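Local coordinates for protein KLLA0B12012p (Kluyveromyces lactis, PDB 6Y3P) that probably binds ATP as an ATP-grasp enzyme of the tubulin-tyrosine ligase family, this chain being the C-terminal domain of Pby1, a direct partner of the decapping enzyme Dcp2, at residues A[118-123]-A[161-166]; A[111-116]-A[124-129]. All coordinates share one frame; numbering follows the deposited sequence.

In the fold
Both contacts belong to the lobe built around the antiparallel sheet that has 109-113 as one of its outermost strands, and they share helix 120-125, which packs on helix 160-171 in contact 1 and meets strand 109-113 in contact 2. Their centres lie about 9 Å apart, on the same side of the chain's centre. Ala123 joins them: its CB is 3.4 Å from Asp113 O and 3.8 Å from Val114 CG2, while its carbonyl O is 3.4 Å from Ile112 CD1. Helix 120-125 therefore lies between the two, Leu120 turned to helix 160-171 and Ala123 against strand 109-113 and Val114. With centres about 31 Å and 26 Å from that of the chain, both lie well out.

Contact 1. Residues A[118-123]-A[161-166]; sequences EFLDDA and EQLQAI
Leu120 reaches across to helix 160-171 and is met there by Leu163 and Gln164, an example of how one branched side chain can carry most of a small helix-helix contact. Its CD1 does the farthest reaching, resting 3.7 Å from the carbonyl O of Leu163 and 3.8 Å from Gln164 CA, against the backbone itself. The same methyl meets the branch point of the other leucine, Leu163 CG, at 4.0 Å, an apolar touch between buried residues. Lower on the side chain the partner changes: Gln164 OE1 lies 3.6 Å from Leu120 CB and 3.8 Å from Leu120 CD2, so an amide oxygen rests along the aliphatic flank in van der Waals contact. Leu120 and Gln164 run antiparallel, each reaching toward the other's backbone.

Two torsions bring the glutamine amide alongside. Its CG is anti to the backbone N (chi1 -179°), and a bend at chi2 (63°) folds the amide over toward helix 120-125. The nitrogen end is held from outside the pair: NE2 donates to Asp168 OD1, four residues further along its own helix, and to the carbonyl O of Ala117, just before 118-123. These bonds probably fix the turn of the amide and thereby which end lies against Leu120. With an alanine at Leu120, CD1 and CD2 would be gone, which would probably open a gap over the Leu163 carbonyl and leave the Gln164 oxygen with less to rest on.

Phe119 occupies the N-cap position of helix 120-125, placing Leu120 in its first turn. Beneath helix 160-171, Leu163 and Ile166 continue the apolar layer onto Leu143 of strand 140-145 and Phe157 of strand 154-157, seating that helix on the antiparallel sheet beside helix 120-125.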
ATOM      1  N   GLU A 118     -11.321  33.580   3.898  1.00 58.85           N
ATOM      2  CA  GLU A 118     -10.814  34.548   4.884  1.00 58.57           C
ATOM      3  C   GLU A 118     -10.297  33.905   6.201  1.00 60.17           C
ATOM      4  O   GLU A 118      -9.581  34.559   6.968  1.00 60.12           O
ATOM      5  CB  GLU A 118     -11.851  35.654   5.177  1.00 61.85           C
ATOM      6  CG  GLU A 118     -13.325  35.244   5.122  1.00 74.70           C
ATOM      7  CD  GLU A 118     -14.057  35.599   3.837  1.00 96.22           C
ATOM      8  OE1 GLU A 118     -14.105  36.803   3.481  1.00 78.62           O
ATOM      9  OE2 GLU A 118     -14.608  34.670   3.198  1.00 82.57           O
ATOM     10  N   PHE A 119     -10.620  32.613   6.432  1.00 52.99           N
ATOM     11  CA  PHE A 119     -10.194  31.903   7.630  1.00 49.74           C
ATOM     12  C   PHE A 119      -9.259  30.741   7.346  1.00 55.68           C
ATOM     13  O   PHE A 119      -9.087  29.874   8.208  1.00 53.43           O
ATOM     14  CB  PHE A 119     -11.408  31.475   8.460  1.00 49.68           C
ATOM     15  CG  PHE A 119     -12.091  32.629   9.136  1.00 49.67           C
ATOM     16  CD1 PHE A 119     -11.560  33.192  10.285  1.00 50.68           C
ATOM     17  CD2 PHE A 119     -13.273  33.152   8.625  1.00 49.31           C
ATOM     18  CE1 PHE A 119     -12.206  34.251  10.921  1.00 53.04           C
ATOM     19  CE2 PHE A 119     -13.899  34.229   9.247  1.00 52.70           C
ATOM     20  CZ  PHE A 119     -13.357  34.782  10.384  1.00 51.28           C
ATOM     21  N   LEU A 120      -8.599  30.767   6.157  1.00 56.71           N
ATOM     22  CA  LEU A 120      -7.606  29.787   5.700  1.00 56.98           C
ATOM     23  C   LEU A 120      -6.427  29.753   6.672  1.00 63.63           C
ATOM     24  O   LEU A 120      -5.948  28.670   7.001  1.00 62.15           O
ATOM     25  CB  LEU A 120      -7.128  30.109   4.261  1.00 57.04           C
ATOM     26  CG  LEU A 120      -6.165  29.112   3.556  1.00 62.01           C
ATOM     27  CD1 LEU A 120      -6.457  29.054   2.091  1.00 63.19           C
ATOM     28  CD2 LEU A 120      -4.730  29.598   3.599  1.00 63.40           C
ATOM     29  N   ASP A 121      -5.990  30.926   7.157  1.00 64.15           N
ATOM     30  CA  ASP A 121      -4.898  31.017   8.124  1.00 65.72           C
ATOM     31  C   ASP A 121      -5.210  30.327   9.454  1.00 72.38           C
ATOM     32  O   ASP A 121      -4.294  29.772  10.052  1.00 73.71           O
ATOM     33  CB  ASP A 121      -4.437  32.467   8.344  1.00 68.99           C
ATOM     34  CG  ASP A 121      -3.601  33.048   7.212  1.00 79.70           C
ATOM     35  OD1 ASP A 121      -2.874  32.262   6.527  1.00 78.54           O
ATOM     36  OD2 ASP A 121      -3.639  34.284   7.026  1.00 85.32           O
ATOM     37  N   ASP A 122      -6.478  30.321   9.893  1.00 69.13           N
ATOM     38  CA  ASP A 122      -6.880  29.654  11.135  1.00 69.64           C
ATOM     39  C   ASP A 122      -6.918  28.146  10.952  1.00 72.25           C
ATOM     40  O   ASP A 122      -6.611  27.409  11.887  1.00 72.14           O
ATOM     41  CB  ASP A 122      -8.261  30.134  11.592  1.00 72.88           C
ATOM     42  CG  ASP A 122      -8.370  31.600  11.966  1.00 80.76           C
ATOM     43  OD1 ASP A 122      -7.385  32.354  11.737  1.00 77.35           O
ATOM     44  OD2 ASP A 122      -9.441  31.999  12.479  1.00 89.33           O
ATOM     45  N   ALA A 123      -7.304  27.691   9.748  1.00 67.52           N
ATOM     46  CA  ALA A 123      -7.359  26.275   9.404  1.00 65.83           C
ATOM     47  C   ALA A 123      -5.942  25.681   9.346  1.00 69.66           C
ATOM     48  O   ALA A 123      -5.755  24.526   9.735  1.00 69.17           O
ATOM     49  CB  ALA A 123      -8.078  26.087   8.085  1.00 65.63           C
ATOM     50  N   GLU A 161       0.271  31.535  -0.042  1.00 51.18           N
ATOM     51  CA  GLU A 161      -0.394  32.557  -0.888  1.00 52.87           C
ATOM     52  C   GLU A 161      -1.107  31.931  -2.097  1.00 55.11           C
ATOM     53  O   GLU A 161      -2.257  32.296  -2.395  1.00 54.55           O
ATOM     54  CB  GLU A 161       0.542  33.710  -1.320  1.00 55.40           C
ATOM     55  CG  GLU A 161       1.998  33.327  -1.542  1.00 73.63           C
ATOM     56  CD  GLU A 161       2.940  33.508  -0.361  1.00 95.74           C
ATOM     57  OE1 GLU A 161       2.952  32.639   0.545  1.00 86.34           O
ATOM     58  OE2 GLU A 161       3.704  34.503  -0.370  1.00 85.15           O
ATOM     59  N   GLN A 162      -0.452  30.933  -2.737  1.00 49.01           N
ATOM     60  CA  GLN A 162      -1.037  30.209  -3.858  1.00 47.64           C
ATOM     61  C   GLN A 162      -2.319  29.470  -3.391  1.00 50.39           C
ATOM     62  O   GLN A 162      -3.373  29.614  -4.010  1.00 49.81           O
ATOM     63  CB  GLN A 162      -0.008  29.262  -4.479  1.00 47.61           C
ATOM     64  CG  GLN A 162       0.937  29.960  -5.435  1.00 41.72           C
ATOM     65  CD  GLN A 162       2.241  29.224  -5.648  1.00 53.98           C
ATOM     66  OE1 GLN A 162       2.496  28.132  -5.112  1.00 48.02           O
ATOM     67  NE2 GLN A 162       3.123  29.828  -6.425  1.00 43.18           N
ATOM     68  N   LEU A 163      -2.246  28.789  -2.239  1.00 46.91           N
ATOM     69  CA  LEU A 163      -3.397  28.128  -1.618  1.00 46.31           C
ATOM     70  C   LEU A 163      -4.489  29.142  -1.272  1.00 51.75           C
ATOM     71  O   LEU A 163      -5.664  28.875  -1.513  1.00 52.59           O
ATOM     72  CB  LEU A 163      -2.961  27.358  -0.370  1.00 45.21           C
ATOM     73  CG  LEU A 163      -3.987  26.433   0.271  1.00 48.09           C
ATOM     74  CD1 LEU A 163      -4.527  25.377  -0.728  1.00 46.02           C
ATOM     75  CD2 LEU A 163      -3.401  25.766   1.491  1.00 47.61           C
ATOM     76  N   GLN A 164      -4.088  30.316  -0.763  1.00 49.51           N
ATOM     77  CA  GLN A 164      -4.975  31.427  -0.414  1.00 50.81           C
ATOM     78  C   GLN A 164      -5.730  31.951  -1.648  1.00 55.74           C
ATOM     79  O   GLN A 164      -6.916  32.234  -1.554  1.00 54.45           O
ATOM     80  CB  GLN A 164      -4.176  32.549   0.298  1.00 52.94           C
ATOM     81  CG  GLN A 164      -5.020  33.782   0.739  1.00 60.02           C
ATOM     82  CD  GLN A 164      -6.078  33.435   1.761  1.00 68.80           C
ATOM     83  OE1 GLN A 164      -5.794  33.136   2.922  1.00 67.23           O
ATOM     84  NE2 GLN A 164      -7.324  33.447   1.346  1.00 56.20           N
ATOM     85  N   ALA A 165      -5.031  32.072  -2.798  1.00 54.17           N
ATOM     86  CA  ALA A 165      -5.583  32.529  -4.076  1.00 54.02           C
ATOM     87  C   ALA A 165      -6.565  31.489  -4.631  1.00 56.69           C
ATOM     88  O   ALA A 165      -7.585  31.864  -5.204  1.00 58.02           O
ATOM     89  CB  ALA A 165      -4.453  32.775  -5.069  1.00 54.28           C
ATOM     90  N   ILE A 166      -6.275  30.187  -4.434  1.00 51.38           N
ATOM     91  CA  ILE A 166      -7.157  29.106  -4.868  1.00 50.77           C
ATOM     92  C   ILE A 166      -8.501  29.242  -4.123  1.00 58.09           C
ATOM     93  O   ILE A 166      -9.555  29.302  -4.771  1.00 58.23           O
ATOM     94  CB  ILE A 166      -6.514  27.711  -4.662  1.00 52.38           C
ATOM     95  CG1 ILE A 166      -5.300  27.493  -5.605  1.00 50.88           C
ATOM     96  CG2 ILE A 166      -7.558  26.585  -4.842  1.00 53.25           C
ATOM     97  CD1 ILE A 166      -4.466  26.260  -5.262  1.00 47.39           C
TER

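Contact 2. Residues A[111-116]-A[124-129]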
ATOM      1  N   ASN A 111      -5.362  16.638   6.531  1.00 61.84           N
ATOM      2  CA  ASN A 111      -6.789  16.913   6.445  1.00 61.88           C
ATOM      3  C   ASN A 111      -7.041  18.327   6.931  1.00 65.36           C
ATOM      4  O   ASN A 111      -6.565  18.722   7.997  1.00 64.89           O
ATOM      5  CB  ASN A 111      -7.595  15.874   7.217  1.00 61.94           C
ATOM      6  CG  ASN A 111      -8.039  14.740   6.333  1.00 89.96           C
ATOM      7  OD1 ASN A 111      -7.293  13.789   6.071  1.00 82.21           O
ATOM      8  ND2 ASN A 111      -9.240  14.859   5.790  1.00 87.56           N
ATOM      9  N   ILE A 112      -7.700  19.119   6.093  1.00 62.82           N
ATOM     10  CA  ILE A 112      -8.008  20.506   6.416  1.00 64.38           C
ATOM     11  C   ILE A 112      -9.517  20.759   6.301  1.00 71.00           C
ATOM     12  O   ILE A 112     -10.196  20.128   5.489  1.00 70.73           O
ATOM     13  CB  ILE A 112      -7.124  21.504   5.606  1.00 67.06           C
ATOM     14  CG1 ILE A 112      -7.162  22.914   6.210  1.00 69.42           C
ATOM     15  CG2 ILE A 112      -7.423  21.523   4.100  1.00 65.54           C
ATOM     16  CD1 ILE A 112      -5.842  23.442   6.561  1.00 80.33           C
ATOM     17  N   ASP A 113     -10.035  21.627   7.165  1.00 69.95           N
ATOM     18  CA  ASP A 113     -11.434  22.043   7.173  1.00 70.97           C
ATOM     19  C   ASP A 113     -11.440  23.548   7.018  1.00 74.19           C
ATOM     20  O   ASP A 113     -10.948  24.265   7.895  1.00 75.04           O
ATOM     21  CB  ASP A 113     -12.153  21.613   8.469  1.00 74.26           C
ATOM     22  CG  ASP A 113     -12.302  20.110   8.695  1.00 87.66           C
ATOM     23  OD1 ASP A 113     -12.374  19.354   7.691  1.00 86.58           O
ATOM     24  OD2 ASP A 113     -12.392  19.695   9.874  1.00 95.32           O
ATOM     25  N   VAL A 114     -11.900  24.019   5.862  1.00 69.42           N
ATOM     26  CA  VAL A 114     -11.959  25.448   5.566  1.00 70.30           C
ATOM     27  C   VAL A 114     -13.410  25.794   5.280  1.00 75.92           C
ATOM     28  O   VAL A 114     -14.018  25.211   4.384  1.00 76.00           O
ATOM     29  CB  VAL A 114     -11.012  25.902   4.410  1.00 73.41           C
ATOM     30  CG1 VAL A 114     -11.020  27.426   4.250  1.00 74.23           C
ATOM     31  CG2 VAL A 114      -9.582  25.397   4.615  1.00 71.94           C
ATOM     32  N   ASP A 115     -13.952  26.732   6.056  1.00 73.53           N
ATOM     33  CA  ASP A 115     -15.326  27.219   5.951  1.00 74.13           C
ATOM     34  C   ASP A 115     -15.400  28.263   4.840  1.00 75.07           C
ATOM     35  O   ASP A 115     -16.193  28.124   3.911  1.00 74.32           O
ATOM     36  CB  ASP A 115     -15.790  27.813   7.304  1.00 77.66           C
ATOM     37  CG  ASP A 115     -15.693  26.873   8.499  1.00 92.75           C
ATOM     38  OD1 ASP A 115     -14.569  26.363   8.774  1.00 95.15           O
ATOM     39  OD2 ASP A 115     -16.720  26.685   9.189  1.00 95.72           O
ATOM     40  N   TYR A 116     -14.553  29.310   4.942  1.00 69.15           N
ATOM     41  CA  TYR A 116     -14.453  30.437   4.017  1.00 67.50           C
ATOM     42  C   TYR A 116     -12.988  30.788   3.858  1.00 69.49           C
ATOM     43  O   TYR A 116     -12.191  30.570   4.774  1.00 67.84           O
ATOM     44  CB  TYR A 116     -15.229  31.652   4.553  1.00 70.03           C
ATOM     45  CG  TYR A 116     -16.652  31.339   4.961  1.00 72.09           C
ATOM     46  CD1 TYR A 116     -16.935  30.789   6.208  1.00 73.77           C
ATOM     47  CD2 TYR A 116     -17.718  31.588   4.100  1.00 73.37           C
ATOM     48  CE1 TYR A 116     -18.236  30.463   6.577  1.00 73.27           C
ATOM     49  CE2 TYR A 116     -19.029  31.286   4.470  1.00 74.57           C
ATOM     50  CZ  TYR A 116     -19.278  30.723   5.710  1.00 75.25           C
ATOM     51  OH  TYR A 116     -20.546  30.448   6.109  1.00 70.05           O
ATOM     52  N   LEU A 124      -4.946  26.493   8.919  1.00 66.03           N
ATOM     53  CA  LEU A 124      -3.537  26.099   8.855  1.00 65.23           C
ATOM     54  C   LEU A 124      -2.916  25.970  10.254  1.00 74.52           C
ATOM     55  O   LEU A 124      -1.948  25.229  10.437  1.00 74.84           O
ATOM     56  CB  LEU A 124      -2.713  27.033   7.940  1.00 64.07           C
ATOM     57  CG  LEU A 124      -3.094  27.061   6.430  1.00 66.10           C
ATOM     58  CD1 LEU A 124      -2.195  28.001   5.660  1.00 66.26           C
ATOM     59  CD2 LEU A 124      -3.021  25.698   5.793  1.00 61.76           C
ATOM     60  N   ASP A 125      -3.507  26.649  11.244  1.00 73.53           N
ATOM     61  CA  ASP A 125      -3.074  26.556  12.638  1.00 74.82           C
ATOM     62  C   ASP A 125      -3.650  25.295  13.278  1.00 79.57           C
ATOM     63  O   ASP A 125      -2.905  24.563  13.908  1.00 78.94           O
ATOM     64  CB  ASP A 125      -3.417  27.838  13.402  1.00 78.09           C
ATOM     65  CG  ASP A 125      -2.806  29.079  12.765  1.00 84.22           C
ATOM     66  OD1 ASP A 125      -1.743  28.954  12.113  1.00 83.45           O
ATOM     67  OD2 ASP A 125      -3.413  30.162  12.875  1.00 88.58           O
ATOM     68  N   GLU A 126      -4.924  24.971  12.995  1.00 77.51           N
ATOM     69  CA  GLU A 126      -5.635  23.762  13.450  1.00 78.18           C
ATOM     70  C   GLU A 126      -4.990  22.434  12.901  1.00 80.84           C
ATOM     71  O   GLU A 126      -5.414  21.335  13.267  1.00 80.26           O
ATOM     72  CB  GLU A 126      -7.130  23.872  13.061  1.00 80.51           C
ATOM     73  CG  GLU A 126      -8.096  23.104  13.952  1.00 93.05           C
ATOM     74  CD  GLU A 126      -9.416  22.753  13.290  1.00118.98           C
ATOM     75  OE1 GLU A 126      -9.399  22.081  12.231  1.00119.22           O
ATOM     76  OE2 GLU A 126     -10.473  23.120  13.852  1.00112.78           O
ATOM     77  N   ASN A 127      -3.983  22.558  12.012  1.00 76.04           N
ATOM     78  CA  ASN A 127      -3.168  21.482  11.443  1.00 74.20           C
ATOM     79  C   ASN A 127      -1.767  22.081  11.272  1.00 77.61           C
ATOM     80  O   ASN A 127      -1.367  22.434  10.166  1.00 74.98           O
ATOM     81  CB  ASN A 127      -3.736  20.924  10.123  1.00 72.92           C
ATOM     82  CG  ASN A 127      -3.170  19.559   9.742  1.00 87.73           C
ATOM     83  OD1 ASN A 127      -1.964  19.292   9.851  1.00 86.43           O
ATOM     84  ND2 ASN A 127      -4.031  18.653   9.286  1.00 68.69           N
ATOM     85  N   TRP A 128      -1.067  22.263  12.420  1.00 76.46           N
ATOM     86  CA  TRP A 128       0.258  22.864  12.557  1.00 76.75           C
ATOM     87  C   TRP A 128       1.350  22.149  11.764  1.00 77.52           C
ATOM     88  O   TRP A 128       2.296  22.813  11.330  1.00 76.69           O
ATOM     89  CB  TRP A 128       0.653  23.011  14.038  1.00 77.42           C
ATOM     90  CG  TRP A 128       0.791  21.720  14.788  1.00 78.74           C
ATOM     91  CD1 TRP A 128      -0.138  21.142  15.600  1.00 82.25           C
ATOM     92  CD2 TRP A 128       1.948  20.872  14.830  1.00 78.25           C
ATOM     93  NE1 TRP A 128       0.347  19.957  16.107  1.00 81.66           N
ATOM     94  CE2 TRP A 128       1.621  19.761  15.645  1.00 82.51           C
ATOM     95  CE3 TRP A 128       3.230  20.937  14.257  1.00 79.22           C
ATOM     96  CZ2 TRP A 128       2.524  18.715  15.879  1.00 81.55           C
ATOM     97  CZ3 TRP A 128       4.115  19.891  14.472  1.00 80.49           C
ATOM     98  CH2 TRP A 128       3.761  18.795  15.271  1.00 81.24           C
ATOM     99  N   GLU A 129       1.234  20.807  11.588  1.00 71.98           N
ATOM    100  CA  GLU A 129       2.198  20.010  10.813  1.00 69.95           C
ATOM    101  C   GLU A 129       2.237  20.493   9.361  1.00 70.05           C
ATOM    102  O   GLU A 129       3.319  20.702   8.817  1.00 69.87           O
ATOM    103  CB  GLU A 129       1.842  18.517  10.856  1.00 70.70           C
ATOM    104  CG  GLU A 129       2.625  17.705  11.868  1.00 83.65           C
ATOM    105  CD  GLU A 129       1.822  16.577  12.486  1.00115.92           C
ATOM    106  OE1 GLU A 129       2.057  15.406  12.106  1.00113.98           O
ATOM    107  OE2 GLU A 129       0.948  16.863  13.338  1.00112.16           O
TER
HETATM  108  O   HOH W   1      -4.063  15.459   9.196  1.00 59.82           O
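Asn127 and Asn111 supply the polar half of this contact, where the edge strand 109-113 meets the turn between helices 120-125 and 128-136. Asn127 ND2 donates to Asn111 O at 2.8 Å, with an N-H...O angle of 143°; the donor is tilted 30° from the carbonyl plane. A water accepts from both Asn127 ND2 and Asn111 N, each at 3.2 Å, so the side-chain amide grips the strand backbone directly and through solvent. A chi1 of -162° carries this amide away from its own backbone N toward the strand. Asn127 is the N-cap of helix 128-136, its OD1 making a weak bond to Leu130 N.

The apolar half lies alongside: Ile112 CD1 meets Leu124 CD2 at 3.7 Å, the two side chains crossing at a slant, and both also touch Leu130.

The one charged approach is between two carboxylates: Asp113 OD2 and Glu126 OE1 come no closer than 4.5 Å.

Ile112 pairs by backbone bonds with Phe195 of strand 194-200, while the N and O of Asn111 are taken up by the water and the Asn127 amide. A single asparagine thus ties the strand to the next helix, and the two carboxylates may add a mild unfavourable term if both are charged.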